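Local structure of lipase (Penicillium expansum, 3G7N) at residues A21-V35 against F48-M62. The protein hydrolyses triacylglycerols and related acylglycerol lipids, releasing free fatty acids, as a secreted alkaline lipase of the alpha/beta-hydrolase superfamily. Numbering follows the deposited sequence.
Sequences AYTGCIGKAFDVTIV and FVGYSTEKKTIAVIM. Unlike the reference sequence in segment 21-35: V35 (reference Ala).
T33 and Y51 form an antiparallel hydrogen-bonded pair in the meander of strands 32-40, 45-52 and 57-62, at one side of the alpha/beta-hydrolase sheet, illustrating how a hairpin is secured by backbone and side chains together. T33 N reaches Y51 O at 2.8 Å, Y51 N returns to T33 O, and V35 N binds V49 O. At G50 the strands close up: its CA makes a CA-H...O contact of 3.0 Å with T33 O.

Apolar packing centres on F48. I34 CD1 sits over the middle of its ring, 3.7 Å from the centroid, while G24 CA approaches the ring edge and A21 CA lies 3.6 Å from F48 CE2, bringing in the end of helix 8-23. Were F48 an alanine, I34 CD1 would probably lose its aromatic platform and a gap would be likely to open between A21 and I34. T33 CB lies over one face of the Y51 ring, offset toward its rim; V35 CG1 meets the edge.

Polar contacts gather where the turn between strands 45-52 and 57-62 meets D31. D31 OD2, also salt-bridged to R13, accepts from S52 OG at 2.6 Å through its anti lone pair. S52 OG, turned anti to its own N by chi1 (173°), also accepts from K55 N, an ST motif, and a water links D31 O to E54 N.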
ATOM      1  N   ALA A  21      -9.471   3.826   6.734  1.00  8.92           N
ATOM      2  CA  ALA A  21      -9.351   2.438   7.128  1.00 10.24           C
ATOM      3  C   ALA A  21      -9.052   2.310   8.628  1.00  9.89           C
ATOM      4  O   ALA A  21      -9.570   1.412   9.292  1.00 11.11           O
ATOM      5  CB  ALA A  21      -8.287   1.753   6.326  1.00 11.55           C
ATOM      6  N   TYR A  22      -8.234   3.217   9.157  1.00  9.50           N
ATOM      7  CA  TYR A  22      -7.988   3.244  10.611  1.00 11.26           C
ATOM      8  C   TYR A  22      -9.242   3.679  11.375  1.00 10.43           C
ATOM      9  O   TYR A  22      -9.566   3.106  12.410  1.00 12.76           O
ATOM     10  CB  TYR A  22      -6.844   4.196  10.950  1.00 11.16           C
ATOM     11  CG  TYR A  22      -5.468   3.708  10.570  1.00  9.26           C
ATOM     12  CD1 TYR A  22      -4.842   2.700  11.308  1.00  9.72           C
ATOM     13  CD2 TYR A  22      -4.750   4.321   9.545  1.00  9.59           C
ATOM     14  CE1 TYR A  22      -3.544   2.294  11.000  1.00  9.81           C
ATOM     15  CE2 TYR A  22      -3.451   3.946   9.264  1.00  9.16           C
ATOM     16  CZ  TYR A  22      -2.849   2.954  10.012  1.00  9.43           C
ATOM     17  OH  TYR A  22      -1.559   2.608   9.730  1.00 10.22           O
ATOM     18  N   THR A  23      -9.983   4.645  10.839  1.00 10.33           N
ATOM     19  CA  THR A  23     -11.188   5.147  11.493  1.00 12.17           C
ATOM     20  C   THR A  23     -12.300   4.104  11.508  1.00 12.77           C
ATOM     21  O   THR A  23     -13.046   4.000  12.481  1.00 15.20           O
ATOM     22  CB  THR A  23     -11.674   6.404  10.760  1.00 11.54           C
ATOM     23  OG1 THR A  23     -10.694   7.426  10.902  1.00 12.86           O
ATOM     24  CG2 THR A  23     -13.018   6.890  11.297  1.00 14.50           C
ATOM     25  N   GLY A  24     -12.317   3.226  10.505  1.00 13.40           N
ATOM     26  CA  GLY A  24     -13.389   2.241  10.365  1.00 15.71           C
ATOM     27  C   GLY A  24     -14.671   2.886   9.874  1.00 14.99           C
ATOM     28  O   GLY A  24     -15.768   2.497  10.268  1.00 16.93           O
ATOM     29  N   CYS A  25     -14.539   3.777   8.903  1.00 13.66           N
ATOM     30  CA  CYS A  25     -15.689   4.458   8.293  1.00 14.63           C
ATOM     31  C   CYS A  25     -16.812   3.505   7.901  1.00 15.56           C
ATOM     32  O   CYS A  25     -16.551   2.455   7.324  1.00 15.72           O
ATOM     33  CB  CYS A  25     -15.230   5.247   7.070  1.00 16.18           C
ATOM     34  SG  CYS A  25     -14.080   6.536   7.477  1.00 16.00           S
ATOM     35  N   ILE A  26     -18.046   3.937   8.154  1.00 15.65           N
ATOM     36  CA  ILE A  26     -19.285   3.220   7.883  1.00 18.35           C
ATOM     37  C   ILE A  26     -19.757   3.608   6.486  1.00 15.44           C
ATOM     38  O   ILE A  26     -19.819   4.789   6.158  1.00 15.14           O
ATOM     39  CB  ILE A  26     -20.385   3.702   8.886  1.00 21.32           C
ATOM     40  CG1 ILE A  26     -19.902   3.542  10.329  1.00 26.04           C
ATOM     41  CG2 ILE A  26     -21.699   2.994   8.652  1.00 24.27           C
ATOM     42  CD1 ILE A  26     -19.436   2.126  10.649  1.00 24.59           C
ATOM     43  N   GLY A  27     -20.066   2.618   5.654  1.00 13.85           N
ATOM     44  CA  GLY A  27     -20.763   2.859   4.385  1.00 13.85           C
ATOM     45  C   GLY A  27     -19.834   3.286   3.259  1.00 12.05           C
ATOM     46  O   GLY A  27     -19.909   2.778   2.144  1.00 10.90           O
ATOM     47  N   LYS A  28     -18.981   4.268   3.538  1.00 12.01           N
ATOM     48  CA  LYS A  28     -18.148   4.895   2.516  1.00 12.14           C
ATOM     49  C   LYS A  28     -16.889   5.446   3.146  1.00 11.71           C
ATOM     50  O   LYS A  28     -16.867   5.799   4.329  1.00 12.37           O
ATOM     51  CB  LYS A  28     -18.897   5.994   1.770  1.00 14.98           C
ATOM     52  CG  LYS A  28     -19.704   6.914   2.656  1.00 22.85           C
ATOM     53  CD  LYS A  28     -18.851   8.051   3.213  1.00 30.68           C
ATOM     54  CE  LYS A  28     -18.490   9.098   2.156  1.00 24.92           C
ATOM     55  NZ  LYS A  28     -19.681   9.688   1.477  1.00 43.68           N
ATOM     56  N   ALA A  29     -15.840   5.514   2.340  1.00 10.38           N
ATOM     57  CA  ALA A  29     -14.631   6.222   2.717  1.00 12.23           C
ATOM     58  C   ALA A  29     -14.404   7.201   1.590  1.00  9.62           C
ATOM     59  O   ALA A  29     -14.013   6.816   0.494  1.00  9.39           O
ATOM     60  CB  ALA A  29     -13.469   5.253   2.833  1.00 12.84           C
ATOM     61  N   PHE A  30     -14.722   8.468   1.849  1.00 10.77           N
ATOM     62  CA  PHE A  30     -14.647   9.467   0.822  1.00 10.65           C
ATOM     63  C   PHE A  30     -15.408   9.032  -0.426  1.00 10.66           C
ATOM     64  O   PHE A  30     -16.589   8.683  -0.294  1.00 13.09           O
ATOM     65  CB  PHE A  30     -13.192   9.880   0.586  1.00 10.74           C
ATOM     66  CG  PHE A  30     -12.549  10.471   1.815  1.00  9.33           C
ATOM     67  CD1 PHE A  30     -12.798  11.793   2.153  1.00 10.43           C
ATOM     68  CD2 PHE A  30     -11.943   9.652   2.763  1.00 11.94           C
ATOM     69  CE1 PHE A  30     -12.414  12.287   3.394  1.00 12.80           C
ATOM     70  CE2 PHE A  30     -11.477  10.177   3.961  1.00 13.74           C
ATOM     71  CZ  PHE A  30     -11.750  11.491   4.288  1.00 12.08           C
ATOM     72  N   ASP A  31     -14.774   8.976  -1.591  1.00  9.92           N
ATOM     73  CA  ASP A  31     -15.510   8.638  -2.818  1.00  9.88           C
ATOM     74  C   ASP A  31     -15.747   7.122  -2.991  1.00 10.34           C
ATOM     75  O   ASP A  31     -16.407   6.697  -3.947  1.00 11.38           O
ATOM     76  CB  ASP A  31     -14.784   9.197  -4.026  1.00 11.63           C
ATOM     77  CG  ASP A  31     -13.362   8.688  -4.133  1.00 10.69           C
ATOM     78  OD1 ASP A  31     -12.510   9.171  -3.349  1.00 12.52           O
ATOM     79  OD2 ASP A  31     -13.082   7.789  -4.953  1.00 11.35           O
ATOM     80  N   VAL A  32     -15.175   6.309  -2.108  1.00  9.60           N
ATOM     81  CA  VAL A  32     -15.299   4.847  -2.215  1.00  9.34           C
ATOM     82  C   VAL A  32     -16.491   4.332  -1.407  1.00 10.55           C
ATOM     83  O   VAL A  32     -16.568   4.500  -0.177  1.00 12.08           O
ATOM     84  CB  VAL A  32     -13.997   4.141  -1.766  1.00  8.49           C
ATOM     85  CG1 VAL A  32     -14.204   2.614  -1.719  1.00 11.25           C
ATOM     86  CG2 VAL A  32     -12.851   4.532  -2.683  1.00 10.35           C
ATOM     87  N   THR A  33     -17.446   3.716  -2.101  1.00  8.30           N
ATOM     88  CA  THR A  33     -18.540   3.003  -1.442  1.00  9.25           C
ATOM     89  C   THR A  33     -18.043   1.619  -1.016  1.00  8.84           C
ATOM     90  O   THR A  33     -17.537   0.853  -1.832  1.00  9.53           O
ATOM     91  CB  THR A  33     -19.722   2.828  -2.390  1.00 10.11           C
ATOM     92  OG1 THR A  33     -20.186   4.121  -2.812  1.00 13.48           O
ATOM     93  CG2 THR A  33     -20.862   2.083  -1.710  1.00 12.46           C
ATOM     94  N   ILE A  34     -18.131   1.320   0.276  1.00  9.15           N
ATOM     95  CA  ILE A  34     -17.533   0.099   0.800  1.00 10.46           C
ATOM     96  C   ILE A  34     -18.536  -1.033   0.723  1.00 10.76           C
ATOM     97  O   ILE A  34     -19.591  -0.955   1.363  1.00 14.70           O
ATOM     98  CB  ILE A  34     -17.022   0.284   2.264  1.00 13.48           C
ATOM     99  CG1 ILE A  34     -15.945   1.383   2.337  1.00 13.30           C
ATOM    100  CG2 ILE A  34     -16.459  -1.045   2.803  1.00 14.73           C
ATOM    101  CD1 ILE A  34     -15.767   2.010   3.740  1.00 16.83           C
ATOM    102  N   VAL A  35     -18.217  -2.076  -0.034  1.00  8.21           N
ATOM    103  CA  VAL A  35     -19.141  -3.188  -0.251  1.00  8.44           C
ATOM    104  C   VAL A  35     -18.801  -4.399   0.600  1.00  8.13           C
ATOM    105  O   VAL A  35     -19.671  -5.241   0.864  1.00 10.13           O
ATOM    106  CB  VAL A  35     -19.162  -3.602  -1.703  1.00  8.80           C
ATOM    107  CG1 VAL A  35     -19.626  -2.468  -2.577  1.00 10.46           C
ATOM    108  CG2 VAL A  35     -17.830  -3.999  -2.114  1.00  5.59           C
ATOM    109  N   PHE A  48     -10.983  -2.827   3.526  1.00 10.70           N
ATOM    110  CA  PHE A  48     -12.259  -2.560   2.863  1.00 11.02           C
ATOM    111  C   PHE A  48     -12.061  -2.937   1.417  1.00  9.22           C
ATOM    112  O   PHE A  48     -11.030  -2.614   0.828  1.00 10.48           O
ATOM    113  CB  PHE A  48     -12.544  -1.040   2.806  1.00 16.47           C
ATOM    114  CG  PHE A  48     -12.563  -0.332   4.116  1.00 17.87           C
ATOM    115  CD1 PHE A  48     -13.232  -0.875   5.204  1.00 19.26           C
ATOM    116  CD2 PHE A  48     -12.168   1.009   4.173  1.00 17.25           C
ATOM    117  CE1 PHE A  48     -13.409  -0.132   6.364  1.00 23.85           C
ATOM    118  CE2 PHE A  48     -12.364   1.763   5.323  1.00 18.43           C
ATOM    119  CZ  PHE A  48     -12.969   1.180   6.425  1.00 25.43           C
ATOM    120  N   VAL A  49     -13.132  -3.391   0.786  1.00  7.91           N
ATOM    121  CA  VAL A  49     -13.212  -3.439  -0.676  1.00  7.84           C
ATOM    122  C   VAL A  49     -14.452  -2.698  -1.104  1.00  7.79           C
ATOM    123  O   VAL A  49     -15.460  -2.687  -0.389  1.00  8.24           O
ATOM    124  CB  VAL A  49     -13.280  -4.893  -1.198  1.00  7.35           C
ATOM    125  CG1 VAL A  49     -13.254  -4.902  -2.728  1.00  9.22           C
ATOM    126  CG2 VAL A  49     -12.090  -5.688  -0.656  1.00 10.91           C
ATOM    127  N   GLY A  50     -14.342  -1.936  -2.184  1.00  7.67           N
ATOM    128  CA  GLY A  50     -15.531  -1.262  -2.703  1.00  8.04           C
ATOM    129  C   GLY A  50     -15.234  -0.608  -4.033  1.00  8.69           C
ATOM    130  O   GLY A  50     -14.349  -1.045  -4.751  1.00  7.90           O
ATOM    131  N   TYR A  51     -16.069   0.359  -4.395  1.00  8.15           N
ATOM    132  CA  TYR A  51     -15.981   0.982  -5.713  1.00  8.97           C
ATOM    133  C   TYR A  51     -16.192   2.481  -5.583  1.00  8.43           C
ATOM    134  O   TYR A  51     -16.907   2.959  -4.705  1.00  8.91           O
ATOM    135  CB  TYR A  51     -17.005   0.378  -6.692  1.00  9.30           C
ATOM    136  CG  TYR A  51     -18.429   0.620  -6.322  1.00 10.04           C
ATOM    137  CD1 TYR A  51     -19.108   1.732  -6.806  1.00 12.14           C
ATOM    138  CD2 TYR A  51     -19.100  -0.224  -5.447  1.00 10.91           C
ATOM    139  CE1 TYR A  51     -20.420   1.986  -6.439  1.00 13.22           C
ATOM    140  CE2 TYR A  51     -20.396   0.041  -5.034  1.00 10.68           C
ATOM    141  CZ  TYR A  51     -21.058   1.148  -5.536  1.00 11.95           C
ATOM    142  OH  TYR A  51     -22.353   1.418  -5.132  1.00 16.14           O
ATOM    143  N   SER A  52     -15.569   3.209  -6.506  1.00  9.11           N
ATOM    144  CA  SER A  52     -15.748   4.658  -6.624  1.00  9.21           C
ATOM    145  C   SER A  52     -16.391   4.947  -7.974  1.00 10.26           C
ATOM    146  O   SER A  52     -15.747   4.833  -9.000  1.00 10.01           O
ATOM    147  CB  SER A  52     -14.393   5.342  -6.576  1.00  9.95           C
ATOM    148  OG  SER A  52     -14.572   6.738  -6.863  1.00 10.39           O
ATOM    149  N   THR A  53     -17.625   5.446  -7.929  1.00 11.02           N
ATOM    150  CA  THR A  53     -18.309   5.923  -9.137  1.00 12.23           C
ATOM    151  C   THR A  53     -17.599   7.149  -9.727  1.00 12.50           C
ATOM    152  O   THR A  53     -17.380   7.217 -10.936  1.00 15.70           O
ATOM    153  CB  THR A  53     -19.770   6.288  -8.830  1.00 14.24           C
ATOM    154  OG1 THR A  53     -20.409   5.188  -8.170  1.00 21.14           O
ATOM    155  CG2 THR A  53     -20.513   6.620 -10.108  1.00 19.46           C
ATOM    156  N   GLU A  54     -17.061   7.998  -8.854  1.00 10.61           N
ATOM    157  CA  GLU A  54     -16.330   9.196  -9.253  1.00 12.46           C
ATOM    158  C   GLU A  54     -15.080   8.841 -10.037  1.00 13.65           C
ATOM    159  O   GLU A  54     -14.800   9.433 -11.080  1.00 16.35           O
ATOM    160  CB  GLU A  54     -15.974  10.035  -8.024  1.00 14.45           C
ATOM    161  CG  GLU A  54     -15.228  11.317  -8.362  1.00 19.63           C
ATOM    162  CD  GLU A  54     -14.889  12.136  -7.133  1.00 24.75           C
ATOM    163  OE1 GLU A  54     -15.663  12.092  -6.150  1.00 23.28           O
ATOM    164  OE2 GLU A  54     -13.754  12.656  -7.076  1.00 27.08           O
ATOM    165  N   LYS A  55     -14.285   7.903  -9.526  1.00 11.68           N
ATOM    166  CA  LYS A  55     -13.008   7.564 -10.149  1.00 11.09           C
ATOM    167  C   LYS A  55     -13.096   6.416 -11.155  1.00 10.89           C
ATOM    168  O   LYS A  55     -12.133   6.103 -11.832  1.00 12.34           O
ATOM    169  CB  LYS A  55     -11.968   7.231  -9.074  1.00 10.02           C
ATOM    170  CG  LYS A  55     -11.655   8.381  -8.126  1.00 13.55           C
ATOM    171  CD  LYS A  55     -10.985   9.562  -8.843  1.00 13.76           C
ATOM    172  CE  LYS A  55     -10.344  10.501  -7.838  1.00 17.04           C
ATOM    173  NZ  LYS A  55      -9.805  11.708  -8.521  1.00 19.14           N
ATOM    174  N   LYS A  56     -14.247   5.744 -11.163  1.00 10.59           N
ATOM    175  CA  LYS A  56     -14.423   4.506 -11.915  1.00 10.38           C
ATOM    176  C   LYS A  56     -13.358   3.487 -11.549  1.00  9.30           C
ATOM    177  O   LYS A  56     -12.671   2.912 -12.391  1.00 10.06           O
ATOM    178  CB  LYS A  56     -14.452   4.771 -13.430  1.00 12.32           C
ATOM    179  CG  LYS A  56     -15.641   5.636 -13.863  1.00 15.49           C
ATOM    180  CD  LYS A  56     -15.701   5.757 -15.390  1.00 21.79           C
ATOM    181  CE  LYS A  56     -17.044   6.305 -15.868  1.00 36.06           C
ATOM    182  NZ  LYS A  56     -17.362   7.625 -15.256  1.00 43.05           N
ATOM    183  N   THR A  57     -13.258   3.267 -10.238  1.00  9.37           N
ATOM    184  CA  THR A  57     -12.318   2.274  -9.717  1.00  9.26           C
ATOM    185  C   THR A  57     -12.990   1.296  -8.787  1.00  8.35           C
ATOM    186  O   THR A  57     -14.034   1.581  -8.186  1.00  8.64           O
ATOM    187  CB  THR A  57     -11.148   2.897  -8.949  1.00  9.70           C
ATOM    188  OG1 THR A  57     -11.670   3.635  -7.838  1.00 11.90           O
ATOM    189  CG2 THR A  57     -10.277   3.760  -9.854  1.00 10.84           C
ATOM    190  N   ILE A  58     -12.367   0.130  -8.697  1.00  7.68           N
ATOM    191  CA  ILE A  58     -12.638  -0.853  -7.659  1.00  7.19           C
ATOM    192  C   ILE A  58     -11.410  -0.877  -6.763  1.00  7.61           C
ATOM    193  O   ILE A  58     -10.284  -0.981  -7.261  1.00  7.96           O
ATOM    194  CB  ILE A  58     -12.866  -2.235  -8.302  1.00  7.19           C
ATOM    195  CG1 ILE A  58     -14.160  -2.190  -9.119  1.00  9.31           C
ATOM    196  CG2 ILE A  58     -12.883  -3.356  -7.259  1.00  8.08           C
ATOM    197  CD1 ILE A  58     -14.269  -3.273 -10.175  1.00 11.57           C
ATOM    198  N   ALA A  59     -11.637  -0.641  -5.464  1.00  7.73           N
ATOM    199  CA  ALA A  59     -10.566  -0.291  -4.519  1.00  7.52           C
ATOM    200  C   ALA A  59     -10.453  -1.338  -3.424  1.00  6.32           C
ATOM    201  O   ALA A  59     -11.452  -1.811  -2.876  1.00  7.76           O
ATOM    202  CB  ALA A  59     -10.865   1.054  -3.892  1.00  8.72           C
ATOM    203  N   VAL A  60      -9.206  -1.645  -3.093  1.00  6.57           N
ATOM    204  CA  VAL A  60      -8.841  -2.457  -1.927  1.00  6.68           C
ATOM    205  C   VAL A  60      -8.027  -1.591  -0.971  1.00  6.20           C
ATOM    206  O   VAL A  60      -6.927  -1.132  -1.323  1.00  7.77           O
ATOM    207  CB  VAL A  60      -7.992  -3.671  -2.351  1.00  6.98           C
ATOM    208  CG1 VAL A  60      -7.589  -4.489  -1.133  1.00  9.89           C
ATOM    209  CG2 VAL A  60      -8.744  -4.549  -3.387  1.00  9.49           C
ATOM    210  N   ILE A  61      -8.577  -1.331   0.210  1.00  6.94           N
ATOM    211  CA  ILE A  61      -7.969  -0.379   1.145  1.00  7.03           C
ATOM    212  C   ILE A  61      -7.613  -1.149   2.410  1.00  7.35           C
ATOM    213  O   ILE A  61      -8.493  -1.715   3.064  1.00  7.76           O
ATOM    214  CB  ILE A  61      -8.940   0.750   1.510  1.00  7.48           C
ATOM    215  CG1 ILE A  61      -9.498   1.447   0.263  1.00  9.93           C
ATOM    216  CG2 ILE A  61      -8.243   1.775   2.400  1.00  9.73           C
ATOM    217  CD1 ILE A  61     -10.667   2.388   0.558  1.00 14.31           C
ATOM    218  N   MET A  62      -6.321  -1.247   2.698  1.00  6.64           N
ATOM    219  CA  MET A  62      -5.854  -2.045   3.827  1.00  7.78           C
ATOM    220  C   MET A  62      -5.481  -1.165   5.004  1.00  7.51           C
ATOM    221  O   MET A  62      -4.814  -0.143   4.849  1.00  8.82           O
ATOM    222  CB  MET A  62      -4.644  -2.873   3.426  1.00  8.30           C
ATOM    223  CG  MET A  62      -4.952  -3.888   2.293  1.00 11.09           C
ATOM    224  SD  MET A  62      -6.418  -4.936   2.571  1.00 11.61           S
ATOM    225  CE  MET A  62      -5.876  -5.898   3.989  1.00 12.98           C
TER
HETATM  226  O   HOH W   1     -17.691   8.053  -5.999  1.00 14.03           O
HETATM  227  O   HOH W   2     -18.996   5.353  -5.135  1.00 20.84           O